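Leucyl aminopeptidase (Trypanosoma brucei brucei, PDB 5NTD) probably removes leucine and other residues from the N-terminus of peptides as a two-manganese aminopeptidase of the M17 family, and binds the inhibitor bestatin. Local coordinates at residues 251-256 with 267-272; 289-294 with 375-380; 316-321 with 397-402; 342-347 with 369-374. One frame throughout, in Å; residues are numbered along the deposited sequence.

Contact 1 (251-256 with 267-272); sequences RGYGGI and PRLVTL
Ile256 carries CG1 anti to its backbone N (chi1 -176°), and a second extended step sends CD1 straight at strand 268-272, while Leu269 answers with CG also turned away from its own nitrogen (chi1 -158°). The two meet methyl to methyl, Ile256 CD1 lying 4.0 Å from Leu269 CD1. The same Ile256 methyl presses on the backbone, 3.5 Å from Arg268 O. Nearer the helix backbone, Ile256 CG1 and Pro267 CB come within 4.2 Å, so the isoleucine spans the start of the strand.

The other branch of Leu269 serves Tyr253. Leu269 CD2 approaches the ring obliquely, 3.5 Å from Tyr253 CE1, and the two side chains cross at about a right angle. The phenol oxygen is held by His384. No hydrogen bond joins the segments; the interface is apolar packing.

Gly252, with positive phi, closes helix 246-250 in a Schellman motif, after which Tyr253 takes the N-cap position of helix 254-260. This short break between helices is thus packed against the first residues of strand 268-274, which lies between strands 239-244 and 334-344, while helix 374-387 touches Tyr253, Ile256 and Leu269.

Contact 2 (289-294 with 375-380); sequences KGIVYD and RIVLGD. With MN (manganese (II) ion), chain B; MN (manganese (II) ion), chain C; BES (2-(3-amino-2-hydroxy-4-phenyl-butyrylamino)-4-methyl-pentanoic acid), chain D; BCT (bicarbonate ion), chain E.
Lys289 and Leu378 meet where strand 283-291 passes helix 374-387. The lysine CB lies 4.1 Å from Leu378 CD2, and the same methyl sits closer still to the strand backbone, 3.7 Å from Lys289 N. From CB the chain runs fully extended, CG anti to the backbone N (chi1 176°), which carries it away from the helix and toward the metals. CE passes the manganese of chain B, and NZ binds that ion at 2.1 Å, beside the bestatin amine N2, which is a ligand of the same metal.

Asp294 reaches the site from beyond the corner the chain turns at Val292, and its OD2 bridges both manganese ions. This is the two-metal centre of the M17 catalytic domain, completed by Asp312, Asp371 and Glu373, with bestatin O2 as another bridge.

Farther along the strand, Ile291 CD1 packs on Val377 CG2 at 4.3 Å. At the start of the helix Arg375 bends at chi3 and presents its guanidinium edge to the bicarbonate: NE donates almost straight to O2 of the anion (2.6 Å, 173°), and NH2 reaches its O3 (3.2 Å, 169°). Arg375 N gives bicarbonate O2 a further bond of 3.1 Å, so backbone and side chain grip one oxygen. Asp380 OD1, farther along the helix, accepts a hydrogen bond from Lys360 N.

Contact 3 (316-321 with 397-402); sequences AAAVFC and IDMATL. With BES (2-(3-amino-2-hydroxy-4-phenyl-butyrylamino)-4-methyl-pentanoic acid), chain D.
Met399 is the residue most deeply engaged here, and it meets helix 316-321 through CB, CG and SD. CG lies anti to the carbonyl carbon (chi1 -56°), which directs the thioether at the helix, where it runs alongside Val319 in the opposite sense. Val319 offers one branch: CG1 touches the methionine successively at CB (3.9 Å), CG (3.7 Å) and SD (3.5 Å). The valine methyl therefore follows the methionine chain down to its sulfur instead of meeting a single atom.

Ala318 completes the set. Its CB comes within 3.9 Å of Met399 SD, so the sulfur rests against two consecutive residues of one helical turn. Beyond it the chain bends at chi3, and Leu514 of helix 511-519 also touches the methionine.

The segment axes approach to 7.6 Å, with N-to-C directions 136° apart. Helix 314-328 lies in the long connection between the parallel neighbours 283-291 and 334-344, a beta-alpha-beta crossover elaborated by a loop that holds strand 293-294 and helix 303-306; strand 395-400 flanks strand 283-291 on its other edge. Val319 reaches inward to Leu286, Cys337 and Leu339 of the sheet.

Past the strand end the chain leaves this packing for the active site, where Thr401 O lies 3.2 Å from the bestatin amine N2 and Thr401 OG1 is hydrogen-bonded to Asp312 OD1, a residue of the metal site. Across the two segments themselves, contact is made by methyl groups, methylenes and a sulfur, with no hydrogen bond, which implies that dispersion and exclusion of water hold helix to strand.

Contact 4 (342-347 with 369-374); sequences AENAIG and NTDAEG. With MN (manganese (II) ion), chain C; MN (manganese (II) ion), chain B; BES (2-(3-amino-2-hydroxy-4-phenyl-butyrylamino)-4-methyl-pentanoic acid), chain D; BCT (bicarbonate ion), chain E.
The Asn344 amide lays one face over CB and CG of Glu373, ND2 being 3.6 Å from each; the carboxylate beyond is turned 34° from the amide plane. With CG anti to the backbone N (chi1 -164°), Asn344 sends its amide toward the loop. ND2 donates to Thr370 O (3.2 Å, N-H...O 152°), from above the carbonyl plane and somewhat tilted from its own amide plane. Its other bond goes to Asp294 OD1, so two acceptors fix the rotation of the amide. Asn344 thus acts as a second-shell residue, tying a metal-bridging aspartate to the loop that carries Asp371 and Glu373.

Glu373, bent at chi2, divides its carboxylate between the ions: OE1 binds the manganese of chain B and OE2 that of chain C, each at 2.0 Å. Asp371 holds the chain C ion by OD1 and by its backbone O, while its OD2 forms a salt bridge with Lys301. An Asx turn shapes this loop, Asn369 OD1 accepting from Asp371 N at 2.7 Å. Gly374 N donates to bicarbonate O1 (2.8 Å). The run from Asn369 to Arg375, NTDAEGR, matches the first seven residues of the M17 signature NTDAEGRL.

The loop leads directly into helix 374-387. Across the contact, Asn344 ends strand 334-344, whose neighbours include strands 283-291 and 293-294, and Ile346 beyond it packs against two neighbouring subunits.

How the contacts relate
All four contacts are buried within the catalytic domain, and all reach the same mixed sheet. Contacts 1, 2 and 3 join their segments by apolar packing without a hydrogen bond between them; only contact 4 has one, from an amide. The residues of contact 2 also run on to both metals, which it shares with contact 4. Helix 374-387 belongs to contact 2 and begins in contact 4, and through Asp380 it receives a probable hydrogen bond from Ile256 N of contact 1. Contact 3 meets contact 2 through adjacent parallel strands, where Lys289 N probably bonds to Met399 O, and shares bestatin with contacts 2 and 4.

Contact 1 (251-256 with 267-272)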
# COMPACT_ATOMS: atom_id res chain seq x y z
N ARG G 251 28.62 3.52 -30.62
CA ARG G 251 28.37 4.80 -31.31
C ARG G 251 27.78 5.91 -30.44
O ARG G 251 27.39 6.96 -30.94
CB ARG G 251 27.49 4.55 -32.50
CG ARG G 251 28.22 3.72 -33.56
CD ARG G 251 27.33 3.35 -34.74
NE ARG G 251 26.85 4.55 -35.45
CZ ARG G 251 26.06 4.54 -36.51
NH1 ARG G 251 25.65 5.69 -37.04
NH2 ARG G 251 25.65 3.40 -37.06
N GLY G 252 27.77 5.71 -29.12
CA GLY G 252 27.45 6.80 -28.15
C GLY G 252 25.98 6.99 -27.85
O GLY G 252 25.60 7.94 -27.19
N TYR G 253 25.15 6.05 -28.30
CA TYR G 253 23.70 6.10 -28.04
C TYR G 253 23.36 5.44 -26.69
O TYR G 253 22.67 4.42 -26.62
CB TYR G 253 22.92 5.43 -29.17
CG TYR G 253 22.99 6.20 -30.47
CD1 TYR G 253 22.06 7.19 -30.77
CD2 TYR G 253 23.98 5.91 -31.43
CE1 TYR G 253 22.11 7.88 -31.98
CE2 TYR G 253 24.05 6.60 -32.64
CZ TYR G 253 23.11 7.59 -32.91
OH TYR G 253 23.18 8.33 -34.06
N GLY G 254 23.88 6.05 -25.65
CA GLY G 254 23.84 5.49 -24.30
C GLY G 254 22.44 5.35 -23.73
O GLY G 254 22.17 4.45 -22.92
N GLY G 255 21.55 6.22 -24.17
CA GLY G 255 20.17 6.21 -23.65
C GLY G 255 19.36 5.00 -24.06
O GLY G 255 18.98 4.17 -23.27
N ILE G 256 19.19 4.86 -25.36
CA ILE G 256 18.49 3.70 -25.90
C ILE G 256 19.23 2.39 -25.61
O ILE G 256 18.62 1.36 -25.37
CB ILE G 256 18.13 3.84 -27.42
CG1 ILE G 256 17.32 2.64 -27.88
CG2 ILE G 256 19.37 4.02 -28.29
CD1 ILE G 256 16.62 2.85 -29.20
N PRO G 267 18.11 -3.77 -28.57
CA PRO G 267 17.46 -2.54 -28.97
C PRO G 267 17.95 -2.12 -30.34
O PRO G 267 19.05 -2.50 -30.74
CB PRO G 267 17.93 -1.53 -27.94
CG PRO G 267 19.23 -2.06 -27.48
CD PRO G 267 19.11 -3.55 -27.52
N ARG G 268 17.14 -1.33 -31.02
CA ARG G 268 17.48 -0.79 -32.33
C ARG G 268 17.02 0.63 -32.47
O ARG G 268 15.91 0.95 -32.10
CB ARG G 268 16.85 -1.65 -33.44
CG ARG G 268 17.55 -2.98 -33.65
CD ARG G 268 16.54 -4.07 -33.84
NE ARG G 268 17.10 -5.31 -34.37
CZ ARG G 268 17.29 -6.43 -33.67
NH1 ARG G 268 17.00 -6.51 -32.39
NH2 ARG G 268 17.71 -7.50 -34.30
N LEU G 269 17.88 1.43 -33.05
CA LEU G 269 17.50 2.74 -33.57
C LEU G 269 17.34 2.59 -35.09
O LEU G 269 18.31 2.44 -35.83
CB LEU G 269 18.54 3.77 -33.23
CG LEU G 269 18.07 5.22 -33.24
CD1 LEU G 269 17.06 5.52 -32.16
CD2 LEU G 269 19.28 6.12 -33.07
N VAL G 270 16.10 2.66 -35.53
CA VAL G 270 15.74 2.44 -36.91
C VAL G 270 15.28 3.75 -37.56
O VAL G 270 14.26 4.32 -37.16
CB VAL G 270 14.63 1.42 -37.04
CG1 VAL G 270 14.26 1.19 -38.49
CG2 VAL G 270 15.04 0.11 -36.42
N THR G 271 16.02 4.21 -38.56
CA THR G 271 15.67 5.44 -39.24
C THR G 271 15.29 5.18 -40.69
O THR G 271 16.03 4.55 -41.45
CB THR G 271 16.78 6.50 -39.16
OG1 THR G 271 17.03 6.85 -37.78
CG2 THR G 271 16.38 7.77 -39.89
N LEU G 272 14.14 5.70 -41.07
CA LEU G 272 13.59 5.58 -42.41
C LEU G 272 13.60 6.96 -43.08
O LEU G 272 13.35 7.97 -42.42
CB LEU G 272 12.15 5.05 -42.39
CG LEU G 272 11.91 3.91 -41.42
CD1 LEU G 272 10.45 3.50 -41.44
CD2 LEU G 272 12.78 2.72 -41.76

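Contact 2 (289-294 with 375-380)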
# COMPACT_ATOMS: atom_id res chain seq x y z
N LYS G 289 8.49 6.56 -29.82
CA LYS G 289 8.82 5.68 -28.66
C LYS G 289 8.35 4.29 -29.05
O LYS G 289 7.15 4.02 -29.14
CB LYS G 289 8.17 6.15 -27.35
CG LYS G 289 8.40 5.23 -26.16
CD LYS G 289 7.57 5.61 -24.91
CE LYS G 289 7.72 4.60 -23.76
NZ LYS G 289 6.86 4.77 -22.56
N GLY G 290 9.31 3.41 -29.26
CA GLY G 290 9.02 2.03 -29.66
C GLY G 290 9.34 1.02 -28.59
O GLY G 290 10.11 0.09 -28.79
N ILE G 291 8.76 1.22 -27.42
CA ILE G 291 9.00 0.30 -26.29
C ILE G 291 8.02 -0.85 -26.48
O ILE G 291 6.84 -0.75 -26.14
CB ILE G 291 8.87 0.97 -24.92
CG1 ILE G 291 9.92 2.08 -24.79
CG2 ILE G 291 9.03 -0.04 -23.79
CD1 ILE G 291 11.38 1.63 -24.91
N VAL G 292 8.53 -1.93 -27.03
CA VAL G 292 7.70 -3.12 -27.37
C VAL G 292 7.01 -3.72 -26.15
O VAL G 292 5.94 -4.29 -26.26
CB VAL G 292 8.51 -4.20 -28.10
CG1 VAL G 292 8.87 -3.69 -29.48
CG2 VAL G 292 9.76 -4.59 -27.33
N TYR G 293 7.70 -3.61 -25.02
CA TYR G 293 7.11 -3.90 -23.71
C TYR G 293 7.84 -3.16 -22.60
O TYR G 293 9.05 -3.07 -22.60
CB TYR G 293 7.13 -5.37 -23.44
CG TYR G 293 6.25 -5.82 -22.29
CD1 TYR G 293 4.86 -5.72 -22.37
CD2 TYR G 293 6.80 -6.34 -21.12
CE1 TYR G 293 4.06 -6.15 -21.34
CE2 TYR G 293 6.01 -6.77 -20.08
CZ TYR G 293 4.64 -6.69 -20.19
OH TYR G 293 3.83 -7.12 -19.16
N ASP G 294 7.05 -2.56 -21.72
CA ASP G 294 7.55 -1.70 -20.60
C ASP G 294 7.19 -2.46 -19.33
O ASP G 294 6.13 -2.26 -18.75
CB ASP G 294 6.89 -0.28 -20.61
CG ASP G 294 7.59 0.74 -19.66
OD1 ASP G 294 8.56 0.28 -19.02
OD2 ASP G 294 7.22 2.01 -19.61
N ARG G 375 11.48 8.75 -22.16
CA ARG G 375 12.09 10.03 -22.40
C ARG G 375 13.57 9.88 -22.72
O ARG G 375 14.15 10.67 -23.46
CB ARG G 375 11.86 10.96 -21.21
CG ARG G 375 12.65 10.59 -19.98
CD ARG G 375 12.11 11.32 -18.76
NE ARG G 375 10.77 10.84 -18.41
CZ ARG G 375 9.98 11.42 -17.52
NH1 ARG G 375 10.38 12.52 -16.89
NH2 ARG G 375 8.80 10.94 -17.30
N ILE G 376 14.18 8.85 -22.14
CA ILE G 376 15.62 8.57 -22.37
C ILE G 376 15.85 8.12 -23.82
O ILE G 376 16.71 8.58 -24.54
CB ILE G 376 16.14 7.50 -21.40
CG1 ILE G 376 16.18 8.09 -19.98
CG2 ILE G 376 17.51 7.01 -21.83
CD1 ILE G 376 16.50 7.09 -18.90
N VAL G 377 15.06 7.18 -24.20
CA VAL G 377 15.10 6.59 -25.52
C VAL G 377 14.83 7.68 -26.60
O VAL G 377 15.50 7.81 -27.60
CB VAL G 377 14.10 5.41 -25.46
CG1 VAL G 377 13.10 5.40 -26.55
CG2 VAL G 377 14.84 4.11 -25.27
N LEU G 378 13.85 8.51 -26.32
CA LEU G 378 13.50 9.61 -27.19
C LEU G 378 14.58 10.67 -27.25
O LEU G 378 14.74 11.37 -28.26
CB LEU G 378 12.17 10.24 -26.76
CG LEU G 378 10.94 9.36 -26.97
CD1 LEU G 378 9.76 9.91 -26.20
CD2 LEU G 378 10.60 9.26 -28.45
N GLY G 379 15.27 10.84 -26.15
CA GLY G 379 16.40 11.81 -26.11
C GLY G 379 17.47 11.48 -27.14
O GLY G 379 17.97 12.33 -27.87
N ASP G 380 17.78 10.21 -27.23
CA ASP G 380 18.71 9.71 -28.26
C ASP G 380 18.09 9.84 -29.67
O ASP G 380 18.76 10.19 -30.62
CB ASP G 380 19.12 8.28 -27.97
CG ASP G 380 20.31 8.20 -27.01
OD1 ASP G 380 20.91 9.26 -26.71
OD2 ASP G 380 20.68 7.08 -26.61
MN MN B . 6.92 3.28 -21.14
MN MN C . 8.00 3.11 -18.15
N2 BES D . 4.98 3.72 -20.81
C1 BES D . 4.70 4.37 -19.53
C6 BES D . 3.57 5.42 -19.60
C7 BES D . 2.15 4.92 -19.53
C8 BES D . 1.49 4.48 -20.67
C12 BES D . 1.45 4.96 -18.33
C9 BES D . 0.18 4.03 -20.61
C11 BES D . 0.12 4.50 -18.27
C10 BES D . -0.52 4.03 -19.40
C2 BES D . 6.04 4.99 -19.06
O2 BES D . 7.22 4.28 -19.53
C3 BES D . 6.06 4.95 -17.56
O3 BES D . 6.53 3.89 -17.09
N1 BES D . 5.62 6.08 -16.98
C4 BES D . 5.54 6.31 -15.57
C13 BES D . 6.81 6.97 -15.04
C14 BES D . 6.96 6.91 -13.52
C15 BES D . 6.70 5.57 -12.84
C16 BES D . 8.38 7.29 -13.15
C5 BES D . 4.40 7.22 -15.25
O1 BES D . 3.74 6.96 -14.25
O4 BES D . 4.17 8.20 -15.96
C BCT E . 8.84 7.90 -19.42
O1 BCT E . 8.84 6.71 -20.05
O2 BCT E . 9.70 8.77 -19.59
O3 BCT E . 7.95 8.16 -18.58

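Contact 3 (316-321 with 397-402)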
# COMPACT_ATOMS: atom_id res chain seq x y z
N ALA G 316 5.71 4.75 -31.82
CA ALA G 316 6.53 4.25 -32.95
C ALA G 316 5.64 3.78 -34.11
O ALA G 316 5.91 4.02 -35.26
CB ALA G 316 7.46 3.14 -32.52
N ALA G 317 4.59 3.08 -33.76
CA ALA G 317 3.63 2.62 -34.75
C ALA G 317 2.97 3.80 -35.44
O ALA G 317 2.78 3.78 -36.66
CB ALA G 317 2.56 1.73 -34.13
N ALA G 318 2.64 4.82 -34.67
CA ALA G 318 1.98 5.99 -35.21
C ALA G 318 2.86 6.70 -36.26
O ALA G 318 2.42 6.98 -37.36
CB ALA G 318 1.61 6.97 -34.11
N VAL G 319 4.10 7.00 -35.90
CA VAL G 319 5.02 7.66 -36.82
C VAL G 319 5.37 6.76 -38.00
O VAL G 319 5.49 7.21 -39.13
CB VAL G 319 6.30 8.20 -36.16
CG1 VAL G 319 5.94 9.24 -35.12
CG2 VAL G 319 7.16 7.10 -35.56
N PHE G 320 5.54 5.49 -37.73
CA PHE G 320 5.83 4.52 -38.80
C PHE G 320 4.74 4.54 -39.85
O PHE G 320 4.99 4.63 -41.03
CB PHE G 320 5.98 3.11 -38.25
CG PHE G 320 6.25 2.08 -39.30
CD1 PHE G 320 7.35 2.20 -40.14
CD2 PHE G 320 5.42 0.97 -39.45
CE1 PHE G 320 7.62 1.23 -41.10
CE2 PHE G 320 5.68 0.00 -40.41
CZ PHE G 320 6.78 0.14 -41.25
N CYS G 321 3.49 4.43 -39.40
CA CYS G 321 2.37 4.32 -40.33
C CYS G 321 2.06 5.65 -41.01
O CYS G 321 1.63 5.69 -42.16
CB CYS G 321 1.16 3.72 -39.65
SG CYS G 321 1.42 1.99 -39.15
N ILE G 397 8.85 16.05 -34.74
CA ILE G 397 7.65 15.55 -34.08
C ILE G 397 8.01 14.26 -33.40
O ILE G 397 8.42 13.29 -34.06
CB ILE G 397 6.49 15.27 -35.03
CG1 ILE G 397 6.14 16.51 -35.84
CG2 ILE G 397 5.26 14.79 -34.27
CD1 ILE G 397 5.13 16.24 -36.94
N ASP G 398 7.90 14.24 -32.09
CA ASP G 398 8.06 12.96 -31.38
C ASP G 398 6.69 12.53 -30.86
O ASP G 398 5.89 13.37 -30.44
CB ASP G 398 9.14 13.01 -30.30
CG ASP G 398 8.65 13.63 -29.01
OD1 ASP G 398 7.86 12.97 -28.31
OD2 ASP G 398 9.02 14.80 -28.76
N MET G 399 6.43 11.25 -30.95
CA MET G 399 5.18 10.66 -30.50
C MET G 399 5.48 9.51 -29.58
O MET G 399 6.30 8.66 -29.89
CB MET G 399 4.31 10.16 -31.66
CG MET G 399 4.00 11.25 -32.69
SD MET G 399 2.91 10.69 -34.00
CE MET G 399 1.37 11.39 -33.49
N ALA G 400 4.80 9.49 -28.44
CA ALA G 400 5.13 8.54 -27.36
C ALA G 400 4.01 8.32 -26.40
O ALA G 400 3.30 9.24 -26.02
CB ALA G 400 6.34 9.05 -26.62
N THR G 401 3.86 7.08 -26.01
CA THR G 401 2.95 6.69 -24.90
C THR G 401 3.67 6.95 -23.57
O THR G 401 4.14 6.04 -22.92
CB THR G 401 2.54 5.22 -25.02
OG1 THR G 401 3.72 4.43 -25.25
CG2 THR G 401 1.60 5.05 -26.18
N LEU G 402 3.81 8.20 -23.24
CA LEU G 402 4.89 8.59 -22.35
C LEU G 402 4.56 8.65 -20.84
O LEU G 402 5.40 8.28 -20.05
CB LEU G 402 5.55 9.92 -22.80
CG LEU G 402 6.95 10.17 -22.24
CD1 LEU G 402 7.93 9.06 -22.62
CD2 LEU G 402 7.48 11.50 -22.73
N2 BES D . 4.98 3.72 -20.81
C1 BES D . 4.70 4.37 -19.53
C6 BES D . 3.57 5.42 -19.60
C7 BES D . 2.15 4.92 -19.53
C8 BES D . 1.49 4.48 -20.67
C12 BES D . 1.45 4.96 -18.33
C9 BES D . 0.18 4.03 -20.61
C11 BES D . 0.12 4.50 -18.27
C10 BES D . -0.52 4.03 -19.40
C2 BES D . 6.04 4.99 -19.06
O2 BES D . 7.22 4.28 -19.53
C3 BES D . 6.06 4.95 -17.56
O3 BES D . 6.53 3.89 -17.09
N1 BES D . 5.62 6.08 -16.98
C4 BES D . 5.54 6.31 -15.57
C13 BES D . 6.81 6.97 -15.04
C14 BES D . 6.96 6.91 -13.52
C15 BES D . 6.70 5.57 -12.84
C16 BES D . 8.38 7.29 -13.15
C5 BES D . 4.40 7.22 -15.25
O1 BES D . 3.74 6.96 -14.25
O4 BES D . 4.17 8.20 -15.96

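Contact 4 (342-347 with 369-374)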
# COMPACT_ATOMS: atom_id res chain seq x y z
N ALA G 342 13.09 -0.72 -28.25
CA ALA G 342 13.69 -1.41 -27.09
C ALA G 342 12.60 -2.09 -26.30
O ALA G 342 11.45 -1.67 -26.31
CB ALA G 342 14.44 -0.43 -26.19
N GLU G 343 12.96 -3.17 -25.63
CA GLU G 343 12.13 -3.69 -24.54
C GLU G 343 12.78 -3.25 -23.23
O GLU G 343 13.98 -3.40 -23.05
CB GLU G 343 12.00 -5.20 -24.55
CG GLU G 343 11.17 -5.69 -23.35
CD GLU G 343 10.76 -7.14 -23.43
OE1 GLU G 343 11.41 -7.95 -24.15
OE2 GLU G 343 9.84 -7.53 -22.68
N ASN G 344 11.95 -2.67 -22.36
CA ASN G 344 12.38 -2.28 -20.99
C ASN G 344 12.19 -3.48 -20.09
O ASN G 344 11.13 -3.76 -19.58
CB ASN G 344 11.62 -1.10 -20.47
CG ASN G 344 12.28 -0.46 -19.26
OD1 ASN G 344 13.46 -0.66 -19.00
ND2 ASN G 344 11.52 0.36 -18.53
N ALA G 345 13.26 -4.24 -19.99
CA ALA G 345 13.24 -5.57 -19.39
C ALA G 345 13.90 -5.55 -18.02
O ALA G 345 14.58 -4.60 -17.64
CB ALA G 345 13.95 -6.59 -20.29
N ILE G 346 13.72 -6.64 -17.33
CA ILE G 346 14.31 -6.79 -15.99
C ILE G 346 15.19 -8.03 -15.98
O ILE G 346 14.82 -9.10 -16.45
CB ILE G 346 13.24 -6.80 -14.83
CG1 ILE G 346 13.96 -6.76 -13.48
CG2 ILE G 346 12.33 -7.99 -14.93
CD1 ILE G 346 13.07 -6.41 -12.32
N GLY G 347 16.37 -7.84 -15.46
CA GLY G 347 17.38 -8.91 -15.40
C GLY G 347 18.73 -8.40 -15.00
O GLY G 347 18.87 -7.24 -14.61
N ASN G 369 14.74 6.68 -11.87
CA ASN G 369 13.71 5.64 -12.02
C ASN G 369 13.75 5.05 -13.42
O ASN G 369 13.53 5.74 -14.40
CB ASN G 369 12.34 6.23 -11.73
CG ASN G 369 11.27 5.18 -11.59
OD1 ASN G 369 11.07 4.36 -12.49
ND2 ASN G 369 10.53 5.22 -10.50
N THR G 370 13.97 3.75 -13.50
CA THR G 370 14.12 3.05 -14.78
C THR G 370 12.84 2.97 -15.56
O THR G 370 12.86 2.63 -16.75
CB THR G 370 14.65 1.62 -14.61
OG1 THR G 370 13.78 0.87 -13.76
CG2 THR G 370 16.09 1.64 -14.02
N ASP G 371 11.72 3.20 -14.89
CA ASP G 371 10.38 3.15 -15.54
C ASP G 371 10.01 4.43 -16.28
O ASP G 371 8.99 4.47 -17.04
CB ASP G 371 9.28 2.79 -14.55
CG ASP G 371 8.04 2.30 -15.22
OD1 ASP G 371 8.00 2.07 -16.50
OD2 ASP G 371 7.05 2.23 -14.49
N ALA G 372 10.87 5.43 -16.10
CA ALA G 372 10.90 6.63 -16.97
C ALA G 372 11.91 6.46 -18.12
O ALA G 372 12.87 7.24 -18.28
CB ALA G 372 11.18 7.89 -16.17
N GLU G 373 11.67 5.42 -18.89
CA GLU G 373 12.58 4.96 -19.96
C GLU G 373 12.35 5.68 -21.28
O GLU G 373 13.26 5.85 -22.08
CB GLU G 373 12.43 3.45 -20.16
CG GLU G 373 11.26 2.95 -21.04
CD GLU G 373 9.85 3.12 -20.50
OE1 GLU G 373 8.87 3.15 -21.34
OE2 GLU G 373 9.66 3.19 -19.22
N GLY G 374 11.12 6.08 -21.50
CA GLY G 374 10.68 6.59 -22.78
C GLY G 374 11.40 7.86 -23.13
O GLY G 374 11.89 8.04 -24.23
MN MN C . 8.00 3.11 -18.15
MN MN B . 6.92 3.28 -21.14
N2 BES D . 4.98 3.72 -20.81
C1 BES D . 4.70 4.37 -19.53
C6 BES D . 3.57 5.42 -19.60
C7 BES D . 2.15 4.92 -19.53
C8 BES D . 1.49 4.48 -20.67
C12 BES D . 1.45 4.96 -18.33
C9 BES D . 0.18 4.03 -20.61
C11 BES D . 0.12 4.50 -18.27
C10 BES D . -0.52 4.03 -19.40
C2 BES D . 6.04 4.99 -19.06
O2 BES D . 7.22 4.28 -19.53
C3 BES D . 6.06 4.95 -17.56
O3 BES D . 6.53 3.89 -17.09
N1 BES D . 5.62 6.08 -16.98
C4 BES D . 5.54 6.31 -15.57
C13 BES D . 6.81 6.97 -15.04
C14 BES D . 6.96 6.91 -13.52
C15 BES D . 6.70 5.57 -12.84
C16 BES D . 8.38 7.29 -13.15
C5 BES D . 4.40 7.22 -15.25
O1 BES D . 3.74 6.96 -14.25
O4 BES D . 4.17 8.20 -15.96
C BCT E . 8.84 7.90 -19.42
O1 BCT E . 8.84 6.71 -20.05
O2 BCT E . 9.70 8.77 -19.59
O3 BCT E . 7.95 8.16 -18.58